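Local coordinates for protein putative polyketide synthase (Streptomyces coelicolor, PDB 1U0M) that catalyses the iterative condensation of five malonyl-CoA units and the cyclisation of the resulting pentaketide to 1,3,6,8-tetrahydroxynaphthalene, a precursor of melanin, at residues P248-K259 / I284-E293; L272-G280 / A313-L324. All blocks are in the same frame, centred on the assembly; numbering follows the deposited sequence.

How the interactions relate
Both contacts belong to the C-terminal half of a thiolase fold, and their segments alternate along the chain. Interaction 1 joins two helices of the outer layer and is only partly buried: a methionine-leucine centre gives way to a phenylalanine and a glutamate toward solvent, and to a lysine that reaches a backbone carbonyl and a second glutamate. Interaction 2 lies deeper, where every touching residue is buried; strand 276-278 meets helix 315-326 through methyl groups and ring faces, and the charged groups sit on another side of the helix. The two are joined directly: Leu285 CD1 of interaction 1 packs 3.5 Å from Val277 CG2 of interaction 2, so the strand has a helix against each face.

Interaction 1 (P248-K259 / I284-E293); sequences PATMEPLAPALK and ILDDLSTFLE
Helices 251-259 and 284-291 cross at -55°, their axes 9.0 Å apart at the closest point, as a pair in the outer helical layer of the thiolase fold. The chains come nearest where Pro248 faces Ile284, and Ala255 keeps the crossing close further along because its side chain is a single methyl group. At the centre is a knob-into-hole fit: Met251 enters among Ile284, Asp287, Leu288 and Phe291. Its flexible thioether bends at both chi2 and chi3, which lets CG lie against the Asp287-Leu288 backbone while SD comes 3.1 Å from Ile284 O. The methyl CE presses on Leu288 CD2 at 3.4 Å, tighter than usual carbon packing. Leu288 CD2 also meets Leu258 CD1 tip to tip, whereas the side chain of Leu292 crosses that of Leu258 at about a right angle. Behind these residues, Met251 rests on Phe341 of strand 337-342 and Leu258 on Met349 of strand 346-355, a setting that suits apolar side chains.

Toward solvent the chemistry changes. Phe291 lays one ring face under Glu252, whose CB stands 3.6 Å from the ring centroid in a CH-pi contact. With CG anti to the backbone N (chi1 -178°), the glutamate chain runs across the ring, OE1 lying 3.1 Å from Phe291 CE1 and the carboxylate plane turned 66° from the ring. Asp287 O receives both Thr290 OG1 and Phe291 N from the same face of its carbonyl plane, holding the backbone around residues 287-291. Extended Lys259 gives Phe291 O a weak hydrogen bond of 3.3 Å from NZ, which also makes a long salt bridge of 3.9 Å to Glu293 OE1.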
loop_
_atom_site.group_PDB
_atom_site.type_symbol
_atom_site.label_atom_id
_atom_site.label_comp_id
_atom_site.label_asym_id
_atom_site.label_seq_id
_atom_site.Cartn_x
_atom_site.Cartn_y
_atom_site.Cartn_z
ATOM N N PRO A 248 19.897 -0.071 -15.731
ATOM C CA PRO A 248 20.091 1.123 -16.566
ATOM C C PRO A 248 19.709 0.909 -18.040
ATOM O O PRO A 248 18.994 1.721 -18.631
ATOM C CB PRO A 248 21.575 1.431 -16.379
ATOM C CG PRO A 248 22.167 0.068 -16.200
ATOM C CD PRO A 248 21.189 -0.590 -15.251
ATOM N N ALA A 249 20.181 -0.191 -18.618
ATOM C CA ALA A 249 19.891 -0.519 -20.010
ATOM C C ALA A 249 18.392 -0.514 -20.318
ATOM O O ALA A 249 17.992 -0.362 -21.476
ATOM C CB ALA A 249 20.488 -1.884 -20.359
ATOM N N THR A 250 17.567 -0.679 -19.286
ATOM C CA THR A 250 16.113 -0.702 -19.461
ATOM C C THR A 250 15.580 0.665 -19.899
ATOM O O THR A 250 14.394 0.818 -20.209
ATOM C CB THR A 250 15.391 -1.123 -18.155
ATOM O OG1 THR A 250 15.536 -0.093 -17.170
ATOM C CG2 THR A 250 15.982 -2.424 -17.615
ATOM N N MET A 251 16.466 1.655 -19.926
ATOM C CA MET A 251 16.093 3.002 -20.331
ATOM C C MET A 251 15.633 3.010 -21.792
ATOM O O MET A 251 14.769 3.799 -22.180
ATOM C CB MET A 251 17.283 3.944 -20.162
ATOM C CG MET A 251 16.932 5.276 -19.524
ATOM S SD MET A 251 16.427 5.097 -17.800
ATOM C CE MET A 251 14.657 5.179 -17.937
ATOM N N GLU A 252 16.212 2.121 -22.593
ATOM C CA GLU A 252 15.858 2.025 -24.004
ATOM C C GLU A 252 14.384 1.654 -24.165
ATOM O O GLU A 252 13.632 2.356 -24.840
ATOM C CB GLU A 252 16.757 0.994 -24.709
ATOM C CG GLU A 252 16.507 0.847 -26.208
ATOM C CD GLU A 252 17.534 -0.046 -26.899
ATOM O OE1 GLU A 252 18.734 0.306 -26.893
ATOM O OE2 GLU A 252 17.145 -1.100 -27.453
ATOM N N PRO A 253 13.944 0.552 -23.537
ATOM C CA PRO A 253 12.541 0.142 -23.653
ATOM C C PRO A 253 11.543 1.101 -23.007
ATOM O O PRO A 253 10.367 1.105 -23.359
ATOM C CB PRO A 253 12.529 -1.229 -22.978
ATOM C CG PRO A 253 13.921 -1.733 -23.207
ATOM C CD PRO A 253 14.735 -0.511 -22.893
ATOM N N LEU A 254 12.012 1.911 -22.065
ATOM C CA LEU A 254 11.135 2.844 -21.367
ATOM C C LEU A 254 10.910 4.152 -22.105
ATOM O O LEU A 254 9.835 4.746 -22.006
ATOM C CB LEU A 254 11.685 3.138 -19.968
ATOM C CG LEU A 254 11.018 4.266 -19.170
ATOM C CD1 LEU A 254 9.523 4.032 -19.043
ATOM C CD2 LEU A 254 11.646 4.332 -17.802
ATOM N N ALA A 255 11.926 4.603 -22.833
ATOM C CA ALA A 255 11.846 5.851 -23.588
ATOM C C ALA A 255 10.547 5.969 -24.390
ATOM O O ALA A 255 9.837 6.977 -24.289
ATOM C CB ALA A 255 13.051 5.974 -24.515
ATOM N N PRO A 256 10.219 4.943 -25.198
ATOM C CA PRO A 256 8.996 4.951 -26.009
ATOM C C PRO A 256 7.732 5.128 -25.170
ATOM O O PRO A 256 6.810 5.841 -25.564
ATOM C CB PRO A 256 9.035 3.591 -26.701
ATOM C CG PRO A 256 10.501 3.339 -26.849
ATOM C CD PRO A 256 11.033 3.752 -25.501
ATOM N N ALA A 257 7.694 4.466 -24.017
ATOM C CA ALA A 257 6.546 4.554 -23.125
ATOM C C ALA A 257 6.357 5.999 -22.693
ATOM O O ALA A 257 5.244 6.433 -22.400
ATOM C CB ALA A 257 6.760 3.665 -21.906
ATOM N N LEU A 258 7.457 6.739 -22.648
ATOM C CA LEU A 258 7.406 8.141 -22.266
ATOM C C LEU A 258 6.855 8.960 -23.426
ATOM O O LEU A 258 6.105 9.913 -23.226
ATOM C CB LEU A 258 8.804 8.633 -21.892
ATOM C CG LEU A 258 9.312 8.178 -20.524
ATOM C CD1 LEU A 258 10.779 8.529 -20.368
ATOM C CD2 LEU A 258 8.482 8.844 -19.441
ATOM N N LYS A 259 7.226 8.578 -24.643
ATOM C CA LYS A 259 6.760 9.277 -25.830
ATOM C C LYS A 259 5.311 8.912 -26.120
ATOM O O LYS A 259 4.488 9.789 -26.372
ATOM C CB LYS A 259 7.651 8.931 -27.021
ATOM C CG LYS A 259 9.084 9.407 -26.836
ATOM C CD LYS A 259 10.025 8.843 -27.883
ATOM C CE LYS A 259 11.461 9.258 -27.586
ATOM N NZ LYS A 259 12.461 8.582 -28.462
ATOM N N ILE A 284 21.596 5.893 -14.798
ATOM C CA ILE A 284 20.267 5.608 -15.309
ATOM C C ILE A 284 19.592 6.880 -15.813
ATOM O O ILE A 284 18.797 6.843 -16.750
ATOM C CB ILE A 284 19.395 4.971 -14.209
ATOM C CG1 ILE A 284 20.021 3.653 -13.754
ATOM C CG2 ILE A 284 17.984 4.747 -14.720
ATOM C CD1 ILE A 284 19.301 3.001 -12.594
ATOM N N LEU A 285 19.920 8.007 -15.193
ATOM C CA LEU A 285 19.330 9.278 -15.585
ATOM C C LEU A 285 19.874 9.749 -16.927
ATOM O O LEU A 285 19.169 10.404 -17.694
ATOM C CB LEU A 285 19.601 10.338 -14.517
ATOM C CG LEU A 285 18.744 11.604 -14.584
ATOM C CD1 LEU A 285 17.289 11.244 -14.342
ATOM C CD2 LEU A 285 19.218 12.599 -13.541
ATOM N N ASP A 286 21.129 9.412 -17.211
ATOM C CA ASP A 286 21.759 9.808 -18.466
ATOM C C ASP A 286 21.335 8.960 -19.654
ATOM O O ASP A 286 21.452 9.389 -20.803
ATOM C CB ASP A 286 23.280 9.781 -18.336
ATOM C CG ASP A 286 23.829 11.061 -17.752
ATOM O OD1 ASP A 286 23.457 12.142 -18.254
ATOM O OD2 ASP A 286 24.632 10.995 -16.797
ATOM N N ASP A 287 20.860 7.750 -19.381
ATOM C CA ASP A 287 20.389 6.872 -20.443
ATOM C C ASP A 287 19.032 7.416 -20.871
ATOM O O ASP A 287 18.555 7.145 -21.972
ATOM C CB ASP A 287 20.241 5.438 -19.927
ATOM C CG ASP A 287 21.578 4.745 -19.722
ATOM O OD1 ASP A 287 22.490 5.362 -19.131
ATOM O OD2 ASP A 287 21.711 3.577 -20.148
ATOM N N LEU A 288 18.421 8.199 -19.987
ATOM C CA LEU A 288 17.123 8.793 -20.258
ATOM C C LEU A 288 17.318 10.085 -21.050
ATOM O O LEU A 288 16.423 10.521 -21.770
ATOM C CB LEU A 288 16.396 9.075 -18.938
ATOM C CG LEU A 288 14.872 9.231 -18.954
ATOM C CD1 LEU A 288 14.480 10.542 -19.588
ATOM C CD2 LEU A 288 14.253 8.067 -19.706
ATOM N N SER A 289 18.495 10.690 -20.920
ATOM C CA SER A 289 18.804 11.929 -21.628
ATOM C C SER A 289 19.357 11.628 -23.016
ATOM O O SER A 289 19.827 12.526 -23.717
ATOM C CB SER A 289 19.830 12.749 -20.846
ATOM O OG SER A 289 21.036 12.026 -20.675
ATOM N N THR A 290 19.305 10.358 -23.407
ATOM C CA THR A 290 19.802 9.933 -24.715
ATOM C C THR A 290 18.713 9.180 -25.477
ATOM O O THR A 290 18.304 9.600 -26.556
ATOM C CB THR A 290 21.050 9.022 -24.577
ATOM O OG1 THR A 290 20.755 7.935 -23.693
ATOM C CG2 THR A 290 22.237 9.809 -24.035
ATOM N N PHE A 291 18.252 8.067 -24.912
ATOM C CA PHE A 291 17.214 7.261 -25.541
ATOM C C PHE A 291 15.963 8.089 -25.823
ATOM O O PHE A 291 15.259 7.834 -26.800
ATOM C CB PHE A 291 16.864 6.060 -24.648
ATOM C CG PHE A 291 17.889 4.950 -24.689
ATOM C CD1 PHE A 291 18.166 4.295 -25.882
ATOM C CD2 PHE A 291 18.570 4.563 -23.540
ATOM C CE1 PHE A 291 19.112 3.263 -25.933
ATOM C CE2 PHE A 291 19.519 3.531 -23.579
ATOM C CZ PHE A 291 19.789 2.879 -24.779
ATOM N N LEU A 292 15.701 9.080 -24.970
ATOM C CA LEU A 292 14.535 9.948 -25.121
ATOM C C LEU A 292 14.935 11.076 -26.056
ATOM O O LEU A 292 14.191 11.425 -26.969
ATOM C CB LEU A 292 14.078 10.534 -23.774
ATOM C CG LEU A 292 12.613 10.971 -23.768
ATOM C CD1 LEU A 292 11.742 9.752 -23.520
ATOM C CD2 LEU A 292 12.368 11.997 -22.695
ATOM N N GLU A 293 16.111 11.648 -25.813
ATOM C CA GLU A 293 16.650 12.711 -26.653
ATOM C C GLU A 293 16.226 14.116 -26.280
ATOM O O GLU A 293 15.823 14.902 -27.125
ATOM C CB GLU A 293 16.296 12.449 -28.124
ATOM C CG GLU A 293 16.559 11.017 -28.576
ATOM C CD GLU A 293 15.964 10.708 -29.922
ATOM O OE1 GLU A 293 14.840 11.168 -30.201
ATOM O OE2 GLU A 293 16.609 9.984 -30.703
#

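Interaction 2 (L272-G280 / A313-L324); sequences LDFYIVHAG and ASAVVLDALRRL
Beside the face that Ala320 offers to Ile276, Asp319 OD1 is gripped by two groups: Arg323 NE at 2.5 Å and the hydroxyl of Thr305. The arginine meets the syn side of the carboxylate nearly in its own guanidinium plane, and Arg322 NH2 holds Asp319 OD2 at 2.6 Å, so the network probably fixes the rotation of the aspartate.

The face of helix 315-324 turned to strand 276-278 is apolar. The two run nearly antiparallel, at 153°, with axes 7.4 Å apart, a spacing that suits the small Ala320. Its CB touches Ile276 CG2 at a tight 3.4 Å. The other branch of the isoleucine ends in CD1, which lies 3.5 Å from Leu324 CD1. That same leucine methyl sits over one face of the Phe274 ring, offset toward the rim, with CZ 3.2 Å from Leu324 CD1.

At the far end a chi1 of 167° swings the His278 ring away from its own backbone N and lays the imidazole across Val316. CB of this valine stands 3.6 Å from the ring centroid, over the face, and the buried ND1 has no polar partner in the model. The side chain of His278 is about 3 Å from that of Cys146, the probable active-site nucleophile, a placement consistent with the histidine of the Cys-His-Asn triad of this family.

Strand 276-278 is hydrogen-bonded to strand 337-342 through Leu337 and Ala339. Helix 315-326 also packs Leu321 on strand 11-18 and Leu318 on strand 167-175, as a buried middle-layer helix of the thiolase fold.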
loop_
_atom_site.group_PDB
_atom_site.type_symbol
_atom_site.label_atom_id
_atom_site.label_comp_id
_atom_site.label_asym_id
_atom_site.label_seq_id
_atom_site.Cartn_x
_atom_site.Cartn_y
_atom_site.Cartn_z
ATOM N N LEU A 272 10.083 19.569 -24.535
ATOM C CA LEU A 272 9.419 20.148 -23.379
ATOM C C LEU A 272 10.338 21.131 -22.650
ATOM O O LEU A 272 11.531 21.235 -22.940
ATOM C CB LEU A 272 8.992 19.021 -22.417
ATOM C CG LEU A 272 8.186 17.886 -23.044
ATOM C CD1 LEU A 272 7.709 16.929 -21.989
ATOM C CD2 LEU A 272 7.021 18.477 -23.794
ATOM N N ASP A 273 9.736 21.830 -21.692
ATOM C CA ASP A 273 10.400 22.841 -20.871
ATOM C C ASP A 273 10.506 22.358 -19.424
ATOM O O ASP A 273 11.202 22.960 -18.606
ATOM C CB ASP A 273 9.578 24.146 -20.883
ATOM C CG ASP A 273 9.700 24.918 -22.170
ATOM O OD1 ASP A 273 10.805 25.401 -22.482
ATOM O OD2 ASP A 273 8.680 25.058 -22.872
ATOM N N PHE A 274 9.807 21.269 -19.121
ATOM C CA PHE A 274 9.767 20.716 -17.769
ATOM C C PHE A 274 10.195 19.252 -17.690
ATOM O O PHE A 274 9.636 18.401 -18.380
ATOM C CB PHE A 274 8.341 20.829 -17.253
ATOM C CG PHE A 274 8.207 21.580 -15.978
ATOM C CD1 PHE A 274 8.856 22.793 -15.799
ATOM C CD2 PHE A 274 7.381 21.098 -14.970
ATOM C CE1 PHE A 274 8.679 23.522 -14.630
ATOM C CE2 PHE A 274 7.195 21.815 -13.799
ATOM C CZ PHE A 274 7.843 23.032 -13.626
ATOM N N TYR A 275 11.169 18.957 -16.834
ATOM C CA TYR A 275 11.631 17.583 -16.661
ATOM C C TYR A 275 12.040 17.263 -15.228
ATOM O O TYR A 275 13.137 17.609 -14.789
ATOM C CB TYR A 275 12.799 17.279 -17.597
ATOM C CG TYR A 275 12.383 16.889 -18.998
ATOM C CD1 TYR A 275 11.967 17.847 -19.923
ATOM C CD2 TYR A 275 12.403 15.555 -19.398
ATOM C CE1 TYR A 275 11.584 17.483 -21.220
ATOM C CE2 TYR A 275 12.020 15.181 -20.687
ATOM C CZ TYR A 275 11.615 16.148 -21.594
ATOM O OH TYR A 275 11.267 15.768 -22.874
ATOM N N ILE A 276 11.144 16.596 -14.507
ATOM C CA ILE A 276 11.389 16.202 -13.123
ATOM C C ILE A 276 11.176 14.693 -13.013
ATOM O O ILE A 276 10.113 14.234 -12.593
ATOM C CB ILE A 276 10.422 16.929 -12.160
ATOM C CG1 ILE A 276 10.601 18.445 -12.286
ATOM C CG2 ILE A 276 10.676 16.488 -10.729
ATOM C CD1 ILE A 276 11.978 18.939 -11.907
ATOM N N VAL A 277 12.191 13.927 -13.402
ATOM C CA VAL A 277 12.105 12.475 -13.365
ATOM C C VAL A 277 13.079 11.866 -12.365
ATOM O O VAL A 277 14.187 12.367 -12.185
ATOM C CB VAL A 277 12.402 11.868 -14.745
ATOM C CG1 VAL A 277 11.691 12.660 -15.817
ATOM C CG2 VAL A 277 13.895 11.848 -14.997
ATOM N N HIS A 278 12.663 10.779 -11.720
ATOM C CA HIS A 278 13.519 10.111 -10.755
ATOM C C HIS A 278 14.109 8.819 -11.287
ATOM O O HIS A 278 13.393 7.906 -11.696
ATOM C CB HIS A 278 12.767 9.804 -9.457
ATOM C CG HIS A 278 13.493 8.845 -8.562
ATOM N ND1 HIS A 278 14.833 8.975 -8.265
ATOM C CD2 HIS A 278 13.075 7.726 -7.925
ATOM C CE1 HIS A 278 15.209 7.976 -7.487
ATOM N NE2 HIS A 278 14.162 7.204 -7.266
ATOM N N ALA A 279 15.433 8.763 -11.263
ATOM C CA ALA A 279 16.175 7.595 -11.701
ATOM C C ALA A 279 17.326 7.451 -10.707
ATOM O O ALA A 279 17.944 8.444 -10.311
ATOM C CB ALA A 279 16.706 7.808 -13.117
ATOM N N GLY A 280 17.597 6.218 -10.291
ATOM C CA GLY A 280 18.667 5.981 -9.341
ATOM C C GLY A 280 20.045 6.216 -9.923
ATOM O O GLY A 280 20.480 5.498 -10.820
ATOM N N ALA A 313 14.689 7.425 -2.492
ATOM C CA ALA A 313 13.523 6.718 -3.000
ATOM C C ALA A 313 12.369 7.599 -3.457
ATOM O O ALA A 313 12.565 8.575 -4.173
ATOM C CB ALA A 313 13.026 5.723 -1.960
ATOM N N SER A 314 11.166 7.238 -3.020
ATOM C CA SER A 314 9.940 7.932 -3.380
ATOM C C SER A 314 9.996 9.447 -3.224
ATOM O O SER A 314 9.274 10.169 -3.908
ATOM C CB SER A 314 8.763 7.373 -2.567
ATOM O OG SER A 314 8.892 7.648 -1.175
ATOM N N ALA A 315 10.870 9.933 -2.350
ATOM C CA ALA A 315 10.965 11.363 -2.106
ATOM C C ALA A 315 11.758 12.155 -3.144
ATOM O O ALA A 315 11.730 13.382 -3.120
ATOM C CB ALA A 315 11.544 11.605 -0.722
ATOM N N VAL A 316 12.456 11.482 -4.056
ATOM C CA VAL A 316 13.242 12.199 -5.060
ATOM C C VAL A 316 12.424 13.153 -5.938
ATOM O O VAL A 316 12.742 14.342 -6.009
ATOM C CB VAL A 316 14.016 11.236 -5.990
ATOM C CG1 VAL A 316 14.654 12.020 -7.126
ATOM C CG2 VAL A 316 15.100 10.506 -5.205
ATOM N N VAL A 317 11.386 12.648 -6.608
ATOM C CA VAL A 317 10.573 13.511 -7.469
ATOM C C VAL A 317 10.180 14.780 -6.745
ATOM O O VAL A 317 10.365 15.880 -7.259
ATOM C CB VAL A 317 9.257 12.842 -7.952
ATOM C CG1 VAL A 317 9.528 11.933 -9.112
ATOM C CG2 VAL A 317 8.610 12.091 -6.821
ATOM N N LEU A 318 9.642 14.609 -5.544
ATOM C CA LEU A 318 9.187 15.720 -4.728
ATOM C C LEU A 318 10.270 16.744 -4.425
ATOM O O LEU A 318 10.015 17.950 -4.455
ATOM C CB LEU A 318 8.588 15.189 -3.424
ATOM C CG LEU A 318 7.112 14.769 -3.475
ATOM C CD1 LEU A 318 6.854 13.893 -4.688
ATOM C CD2 LEU A 318 6.735 14.045 -2.189
ATOM N N ASP A 319 11.477 16.272 -4.133
ATOM C CA ASP A 319 12.574 17.176 -3.826
ATOM C C ASP A 319 13.080 17.873 -5.086
ATOM O O ASP A 319 13.564 19.000 -5.022
ATOM C CB ASP A 319 13.709 16.418 -3.149
ATOM C CG ASP A 319 14.876 17.310 -2.808
ATOM O OD1 ASP A 319 15.755 17.507 -3.673
ATOM O OD2 ASP A 319 14.905 17.825 -1.669
ATOM N N ALA A 320 12.979 17.198 -6.228
ATOM C CA ALA A 320 13.416 17.785 -7.489
ATOM C C ALA A 320 12.503 18.975 -7.730
ATOM O O ALA A 320 12.966 20.068 -8.047
ATOM C CB ALA A 320 13.287 16.782 -8.623
ATOM N N LEU A 321 11.201 18.755 -7.568
ATOM C CA LEU A 321 10.229 19.825 -7.736
ATOM C C LEU A 321 10.579 20.937 -6.773
ATOM O O LEU A 321 10.689 22.094 -7.165
ATOM C CB LEU A 321 8.816 19.345 -7.423
ATOM C CG LEU A 321 7.945 18.888 -8.588
ATOM C CD1 LEU A 321 6.558 18.554 -8.058
ATOM C CD2 LEU A 321 7.859 19.984 -9.641
ATOM N N ARG A 322 10.755 20.582 -5.507
ATOM C CA ARG A 322 11.091 21.568 -4.496
ATOM C C ARG A 322 12.253 22.445 -4.966
ATOM O O ARG A 322 12.306 23.635 -4.656
ATOM C CB ARG A 322 11.438 20.872 -3.174
ATOM C CG ARG A 322 11.623 21.813 -1.987
ATOM C CD ARG A 322 13.065 22.274 -1.871
ATOM N NE ARG A 322 13.925 21.231 -1.317
ATOM C CZ ARG A 322 15.219 21.098 -1.593
ATOM N NH1 ARG A 322 15.819 21.935 -2.426
ATOM N NH2 ARG A 322 15.919 20.124 -1.035
ATOM N N ARG A 323 13.178 21.864 -5.723
ATOM C CA ARG A 323 14.323 22.620 -6.219
ATOM C C ARG A 323 13.957 23.442 -7.448
ATOM O O ARG A 323 14.621 24.431 -7.770
ATOM C CB ARG A 323 15.481 21.678 -6.552
ATOM C CG ARG A 323 16.143 21.061 -5.335
ATOM C CD ARG A 323 17.047 19.913 -5.733
ATOM N NE ARG A 323 17.450 19.128 -4.572
ATOM C CZ ARG A 323 18.498 19.405 -3.807
ATOM N NH1 ARG A 323 19.264 20.452 -4.082
ATOM N NH2 ARG A 323 18.775 18.641 -2.759
ATOM N N LEU A 324 12.899 23.024 -8.133
ATOM C CA LEU A 324 12.441 23.723 -9.321
ATOM C C LEU A 324 11.668 24.962 -8.896
ATOM O O LEU A 324 11.507 25.907 -9.668
ATOM C CB LEU A 324 11.560 22.800 -10.161
ATOM C CG LEU A 324 11.041 23.329 -11.498
ATOM C CD1 LEU A 324 10.715 22.158 -12.401
ATOM C CD2 LEU A 324 9.822 24.206 -11.273
#